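Methylglyoxal reductase (NADPH-dependent) (Candida albicans SC5314, PDB 6KWS) probably reduces methylglyoxal to the corresponding alcohol with NADPH as hydride donor, as an oxidoreductase of the NAD(P)-dependent epimerase/dehydratase family. Local coordinates at residues T31-S34 and T35-D39; V59-K62 and G63-D66; D102-K105 and N106-A110. The protein carries 1 engineered substitution. All coordinates share one frame; numbering follows the deposited sequence.

Interaction 1 (T31-S34 and T35-D39); sequences TVRS and TAKGD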
loop_
_atom_site.group_PDB
_atom_site.type_symbol
_atom_site.label_atom_id
_atom_site.label_comp_id
_atom_site.label_asym_id
_atom_site.label_seq_id
_atom_site.Cartn_x
_atom_site.Cartn_y
_atom_site.Cartn_z
ATOM N N THR A 31 14.533 4.453 -5.735
ATOM C CA THR A 31 14.832 3.633 -6.889
ATOM C C THR A 31 13.645 3.708 -7.829
ATOM O O THR A 31 12.485 3.749 -7.393
ATOM C CB THR A 31 15.131 2.173 -6.518
ATOM O OG1 THR A 31 13.912 1.475 -6.224
ATOM C CG2 THR A 31 16.100 2.088 -5.334
ATOM N N VAL A 32 13.951 3.760 -9.119
ATOM C CA VAL A 32 12.958 3.898 -10.167
ATOM C C VAL A 32 13.396 2.988 -11.292
ATOM O O VAL A 32 14.539 2.533 -11.331
ATOM C CB VAL A 32 12.826 5.351 -10.663
ATOM C CG1 VAL A 32 12.203 6.209 -9.588
ATOM C CG2 VAL A 32 14.191 5.893 -11.069
ATOM N N ARG A 33 12.477 2.736 -12.223
ATOM C CA ARG A 33 12.727 1.747 -13.269
ATOM C C ARG A 33 13.384 2.324 -14.514
ATOM O O ARG A 33 13.853 1.534 -15.342
ATOM C CB ARG A 33 11.427 1.023 -13.710
ATOM C CG ARG A 33 10.690 0.091 -12.668
ATOM C CD ARG A 33 10.353 0.787 -11.326
ATOM N NE ARG A 33 9.761 2.097 -11.613
ATOM C CZ ARG A 33 9.507 3.099 -10.777
ATOM N NH1 ARG A 33 9.753 3.026 -9.489
ATOM N NH2 ARG A 33 8.995 4.195 -11.291
ATOM N N SER A 34 13.418 3.657 -14.677
ATOM C CA SER A 34 14.057 4.282 -15.832
ATOM C C SER A 34 14.487 5.703 -15.488
ATOM O O SER A 34 14.088 6.262 -14.465
ATOM C CB SER A 34 13.137 4.317 -17.059
ATOM O OG SER A 34 11.904 4.927 -16.742
ATOM N N THR A 35 15.306 6.286 -16.373
ATOM C CA THR A 35 15.689 7.689 -16.229
ATOM C C THR A 35 14.476 8.607 -16.333
ATOM O O THR A 35 14.370 9.596 -15.594
ATOM C CB THR A 35 16.729 8.069 -17.294
ATOM O OG1 THR A 35 17.908 7.290 -17.107
ATOM C CG2 THR A 35 17.104 9.537 -17.186
ATOM N N ALA A 36 13.557 8.310 -17.259
ATOM C CA ALA A 36 12.337 9.108 -17.362
ATOM C C ALA A 36 11.601 9.151 -16.029
ATOM O O ALA A 36 11.289 10.231 -15.517
ATOM C CB ALA A 36 11.424 8.562 -18.462
ATOM N N LYS A 37 11.341 7.977 -15.440
ATOM C CA LYS A 37 10.672 7.929 -14.145
ATOM C C LYS A 37 11.410 8.764 -13.109
ATOM O O LYS A 37 10.780 9.486 -12.329
ATOM C CB LYS A 37 10.547 6.484 -13.660
ATOM C CG LYS A 37 9.656 5.595 -14.501
ATOM C CD LYS A 37 8.198 5.910 -14.245
ATOM C CE LYS A 37 7.294 4.735 -14.618
ATOM N NZ LYS A 37 5.878 5.054 -14.276
ATOM N N GLY A 38 12.748 8.689 -13.106
ATOM C CA GLY A 38 13.532 9.377 -12.089
ATOM C C GLY A 38 13.601 10.875 -12.311
ATOM O O GLY A 38 13.379 11.656 -11.380
ATOM N N ASP A 39 13.912 11.298 -13.545
ATOM C CA ASP A 39 13.856 12.723 -13.870
ATOM C C ASP A 39 12.492 13.301 -13.521
ATOM O O ASP A 39 12.390 14.406 -12.973
ATOM C CB ASP A 39 14.145 12.958 -15.353
ATOM C CG ASP A 39 15.586 12.663 -15.739
ATOM O OD1 ASP A 39 16.470 12.602 -14.842
ATOM O OD2 ASP A 39 15.824 12.500 -16.963
#

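Interaction 2 (V59-K62 and G63-D66); sequences VGTK and GAFD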
loop_
_atom_site.group_PDB
_atom_site.type_symbol
_atom_site.label_atom_id
_atom_site.label_comp_id
_atom_site.label_asym_id
_atom_site.label_seq_id
_atom_site.Cartn_x
_atom_site.Cartn_y
_atom_site.Cartn_z
ATOM N N VAL A 59 12.840 -5.161 -10.068
ATOM C CA VAL A 59 13.195 -5.143 -8.650
ATOM C C VAL A 59 13.091 -6.515 -8.018
ATOM O O VAL A 59 13.505 -6.686 -6.869
ATOM C CB VAL A 59 12.364 -4.108 -7.858
ATOM C CG1 VAL A 59 12.373 -2.767 -8.571
ATOM C CG2 VAL A 59 10.951 -4.589 -7.631
ATOM N N GLY A 60 12.626 -7.518 -8.753
ATOM C CA GLY A 60 12.556 -8.855 -8.204
ATOM C C GLY A 60 13.696 -9.782 -8.582
ATOM O O GLY A 60 13.797 -10.879 -8.023
ATOM N N THR A 61 14.563 -9.377 -9.512
ATOM C CA THR A 61 15.607 -10.275 -9.994
ATOM C C THR A 61 16.758 -10.380 -8.995
ATOM O O THR A 61 16.916 -9.562 -8.084
ATOM C CB THR A 61 16.155 -9.813 -11.346
ATOM O OG1 THR A 61 16.541 -8.441 -11.255
ATOM C CG2 THR A 61 15.099 -9.982 -12.461
ATOM N N LYS A 62 17.571 -11.414 -9.181
ATOM C CA LYS A 62 18.696 -11.663 -8.287
ATOM C C LYS A 62 19.691 -10.514 -8.368
ATOM O O LYS A 62 20.140 -10.150 -9.458
ATOM C CB LYS A 62 19.374 -12.979 -8.663
ATOM C CG LYS A 62 19.800 -13.821 -7.488
ATOM C CD LYS A 62 19.385 -15.268 -7.730
ATOM C CE LYS A 62 19.483 -16.115 -6.472
ATOM N NZ LYS A 62 18.760 -17.409 -6.670
ATOM N N GLY A 63 20.017 -9.921 -7.224
ATOM C CA GLY A 63 21.005 -8.864 -7.242
ATOM C C GLY A 63 20.534 -7.511 -7.740
ATOM O O GLY A 63 21.368 -6.619 -7.934
ATOM N N ALA A 64 19.223 -7.313 -7.936
ATOM C CA ALA A 64 18.730 -6.041 -8.460
ATOM C C ALA A 64 19.212 -4.853 -7.629
ATOM O O ALA A 64 19.531 -3.790 -8.177
ATOM C CB ALA A 64 17.201 -6.057 -8.529
ATOM N N PHE A 65 19.297 -5.021 -6.308
ATOM C CA PHE A 65 19.592 -3.923 -5.400
ATOM C C PHE A 65 21.038 -3.906 -4.890
ATOM O O PHE A 65 21.331 -3.168 -3.940
ATOM C CB PHE A 65 18.623 -3.959 -4.210
ATOM C CG PHE A 65 17.218 -3.529 -4.554
ATOM C CD1 PHE A 65 16.242 -4.468 -4.884
ATOM C CD2 PHE A 65 16.873 -2.185 -4.555
ATOM C CE1 PHE A 65 14.952 -4.077 -5.208
ATOM C CE2 PHE A 65 15.590 -1.790 -4.875
ATOM C CZ PHE A 65 14.625 -2.741 -5.203
ATOM N N ASP A 66 21.952 -4.681 -5.491
ATOM C CA ASP A 66 23.318 -4.738 -4.963
ATOM C C ASP A 66 24.069 -3.452 -5.252
ATOM O O ASP A 66 24.625 -2.824 -4.342
ATOM C CB ASP A 66 24.076 -5.920 -5.561
ATOM C CG ASP A 66 23.342 -7.209 -5.376
ATOM O OD1 ASP A 66 22.111 -7.124 -5.180
ATOM O OD2 ASP A 66 23.965 -8.292 -5.458
#

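Interaction 3 (D102-K105 and N106-A110); sequences DGTK and NVLQA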
loop_
_atom_site.group_PDB
_atom_site.type_symbol
_atom_site.label_atom_id
_atom_site.label_comp_id
_atom_site.label_asym_id
_atom_site.label_seq_id
_atom_site.Cartn_x
_atom_site.Cartn_y
_atom_site.Cartn_z
ATOM N N ASP A 102 10.044 -15.054 -4.810
ATOM C CA ASP A 102 11.444 -14.919 -5.194
ATOM C C ASP A 102 11.904 -13.467 -5.118
ATOM O O ASP A 102 13.000 -13.186 -4.610
ATOM C CB ASP A 102 11.664 -15.493 -6.594
ATOM C CG ASP A 102 11.428 -17.004 -6.652
ATOM O OD1 ASP A 102 11.709 -17.688 -5.639
ATOM O OD2 ASP A 102 10.949 -17.502 -7.701
ATOM N N GLY A 103 11.081 -12.530 -5.605
ATOM C CA GLY A 103 11.421 -11.120 -5.477
ATOM C C GLY A 103 11.745 -10.725 -4.048
ATOM O O GLY A 103 12.729 -10.026 -3.788
ATOM N N THR A 104 10.939 -11.199 -3.092
ATOM C CA THR A 104 11.150 -10.799 -1.705
ATOM C C THR A 104 12.443 -11.387 -1.145
ATOM O O THR A 104 13.171 -10.711 -0.408
ATOM C CB THR A 104 9.949 -11.212 -0.860
ATOM O OG1 THR A 104 8.750 -10.790 -1.518
ATOM C CG2 THR A 104 10.003 -10.548 0.514
ATOM N N LYS A 105 12.751 -12.640 -1.486
ATOM C CA LYS A 105 14.000 -13.237 -1.031
ATOM C C LYS A 105 15.210 -12.524 -1.640
ATOM O O LYS A 105 16.188 -12.226 -0.933
ATOM C CB LYS A 105 14.008 -14.728 -1.370
ATOM C CG LYS A 105 13.298 -15.618 -0.339
ATOM C CD LYS A 105 12.589 -16.785 -1.038
ATOM C CE LYS A 105 12.285 -17.938 -0.098
ATOM N NZ LYS A 105 12.839 -19.200 -0.666
ATOM N N ASN A 106 15.149 -12.224 -2.948
ATOM C CA ASN A 106 16.252 -11.527 -3.607
ATOM C C ASN A 106 16.510 -10.155 -2.981
ATOM O O ASN A 106 17.670 -9.771 -2.771
ATOM C CB ASN A 106 15.968 -11.390 -5.100
ATOM C CG ASN A 106 16.012 -12.727 -5.841
ATOM O OD1 ASN A 106 16.695 -13.667 -5.428
ATOM N ND2 ASN A 106 15.285 -12.806 -6.957
ATOM N N VAL A 107 15.449 -9.406 -2.664
ATOM C CA VAL A 107 15.619 -8.075 -2.075
ATOM C C VAL A 107 16.312 -8.179 -0.725
ATOM O O VAL A 107 17.305 -7.489 -0.460
ATOM C CB VAL A 107 14.256 -7.360 -1.954
ATOM C CG1 VAL A 107 14.383 -6.035 -1.233
ATOM C CG2 VAL A 107 13.627 -7.155 -3.310
ATOM N N LEU A 108 15.795 -9.042 0.155
ATOM C CA LEU A 108 16.386 -9.195 1.480
ATOM C C LEU A 108 17.791 -9.780 1.398
ATOM O O LEU A 108 18.667 -9.428 2.202
ATOM C CB LEU A 108 15.497 -10.073 2.345
ATOM C CG LEU A 108 14.171 -9.441 2.725
ATOM C CD1 LEU A 108 13.328 -10.515 3.356
ATOM C CD2 LEU A 108 14.367 -8.253 3.675
ATOM N N GLN A 109 18.029 -10.682 0.437
ATOM C CA GLN A 109 19.382 -11.199 0.258
ATOM C C GLN A 109 20.369 -10.076 -0.069
ATOM O O GLN A 109 21.460 -10.010 0.512
ATOM C CB GLN A 109 19.406 -12.284 -0.817
ATOM C CG GLN A 109 20.754 -12.988 -0.901
ATOM C CD GLN A 109 20.882 -14.101 0.126
ATOM O OE1 GLN A 109 19.982 -14.930 0.267
ATOM N NE2 GLN A 109 21.987 -14.099 0.881
ATOM N N ALA A 110 19.998 -9.164 -0.976
ATOM C CA ALA A 110 20.892 -8.044 -1.263
ATOM C C ALA A 110 21.158 -7.226 -0.005
ATOM O O ALA A 110 22.302 -6.851 0.272
ATOM C CB ALA A 110 20.319 -7.164 -2.371
#

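Interaction 1 (T31-S34 and T35-D39)
Ser34 turns its hydroxyl into the position between its own backbone N and carbonyl carbon (chi1 54°), which brings OG round to the start of the helix, in front of Lys37 N and beside Lys37 CG. Lys37 N donates to Ser34 OG across 3.4 Å; the bond is straight but long, a weak capping bond, Ser34 being the N-cap residue. A second bond is firmer: Gly38 N gives its hydrogen to Ser34 O at 3.1 Å, closing the first helical turn, with the donor tilted 24° from the carbonyl plane. One residue therefore receives two amides of the helix's opening turn, through its side chain and its carbonyl.

Arg33 bends at chi2 and chi3 (54° for chi2), folding the guanidinium back toward the helix. The chain of Lys37 crosses it at a slant, and Lys37 CD meets the guanidinium at its edge, in plane, 3.5 Å from Arg33 NH2. Val32 CB lies above one face of the same group, offset toward its rim. Arg33 is an NADPH-binding residue, although no cofactor is bound to this chain. Lys37 NZ, 4.4 Å from Arg33 NH2, would probably add positive potential beside it.

Beneath the turn Val32 CG2 rests on Gly38 CA at 3.7 Å, packing strand end on helix start. This is the strand-to-helix corner of the beta-alpha-beta unit made by strand 27-32, helix 35-44 and strand 51-55. Val32 and Thr35 both lean on Tyr53 of strand 51-55, whose hydroxyl is hydrogen-bonded to Asp39, while Thr31 reaches back to strand 3-7.

Interaction 2 (V59-K62 and G63-D66)
Val59 CB comes diagonally on the CE1-CZ rim of the Phe65 ring, off its plane, 3.7 Å from Phe65 CE1 and equally near CZ. The carbonyl of Val59 approaches the same ring from its rim: Val59 O lies close to the ring plane, 3.4 Å from Phe65 CE1, facing the aromatic C-H. Phe65 sends its ring to the side of its own backbone N (chi1 -73°), and this swings the far end of the ring back to Val59. Next to this pair, Ala64 CB packs against Thr61, 3.7 Å from Thr61 OG1.

The backbone that places these groups is a type II beta turn from Thr61 to Ala64. Ala64 N donates to Thr61 O at 3.2 Å, with the N-H coming from well above the carbonyl plane. Gly63 holds the third position of the turn with a positive phi of 77°, where a CB would be jammed against the preceding carbonyl. Asp66 N then bonds to Gly63 O, leading into helix 66-71.

Further out, Asp58 steadies the entry: its carbonyl O bonds to Thr61 OG1 and its OD1 to Gly60 N. Phe65 stacks edge-to-face on Phe78 and touches Val107 of helix 92-114.

Val59 and Asp58 bind NADPH, although none is bound to this chain. The turn bond, Gly63 and the Asp58 bonds set the loop's local shape, helix 92-114 and Phe78 hold it from outside, and Phe65 is the buried residue against which Val59 packs through CB and its carbonyl.

Interaction 3 (D102-K105 and N106-A110)
Asn106 gives the first of four bonds that run up this stretch of helix 92-114: its backbone N reaches Asp102 O at 2.9 Å, nearly in line with the carbonyl. The next three repeat the i to i+4 pattern, Val107 N to Gly103 O at 3.0 Å, Leu108 N to Thr104 O at 3.2 Å and Gln109 N to Lys105 O at 2.8 Å. Those of Asn106 and Leu108 are nearly straight, those of Val107 and Gln109 more bent, and in the last three the donor lies somewhat off the carbonyl plane.

Side chains then lean back on the carbonyls of the previous turn. Asn106 sets its amide on the side of its own backbone N (chi1 -69°), so that CG comes to 3.3 Å from Asp102 O. Leu108 CG likewise lies 3.5 Å from Thr104 O. The Asn106 amide is engaged elsewhere, however: ND2 donates to Gly60 O in the loop after strand 51-55. Thr104 OG1 turns back to bond Ala100 O one turn earlier.

Apolar contact along the helix is slight, Thr104 CG2 standing 4.4 Å from Leu108 CD1. Those two residues instead face helix 160-181, meeting Ala171, Ala175 and Phe178, while Val107 packs on Phe78 and His80 of strand 75-80.

The chemistry is thus that of a regular alpha helix: main-chain bonds satisfy the backbone internally, which lets apolar faces pack to neighbours, while the side-chain amide of Asn106 separately ties the helix to a cofactor-binding loop.

Overall arrangement
All three contacts are local and lie in the Rossmann-type nucleotide-binding part of the fold. Interaction 2 is the most superficial, a turn shaped by glycine geometry with one buried ring, whereas interactions 1 and 3 are partly buried. Interactions 1 and 2 both carry an NADPH-binding residue, but the first is basic and helix-capping and the second is a backbone turn with one apolar pair; they touch where Thr31 meets the ring of Phe65. Interaction 3 is pure helix, its centre about 7 Å from that of interaction 2 and joined to it by a side-chain amide bond, with Asp66 packing on Ala110 besides. Interactions 1 and 3 do not touch, their nearest atoms being about 9 Å apart.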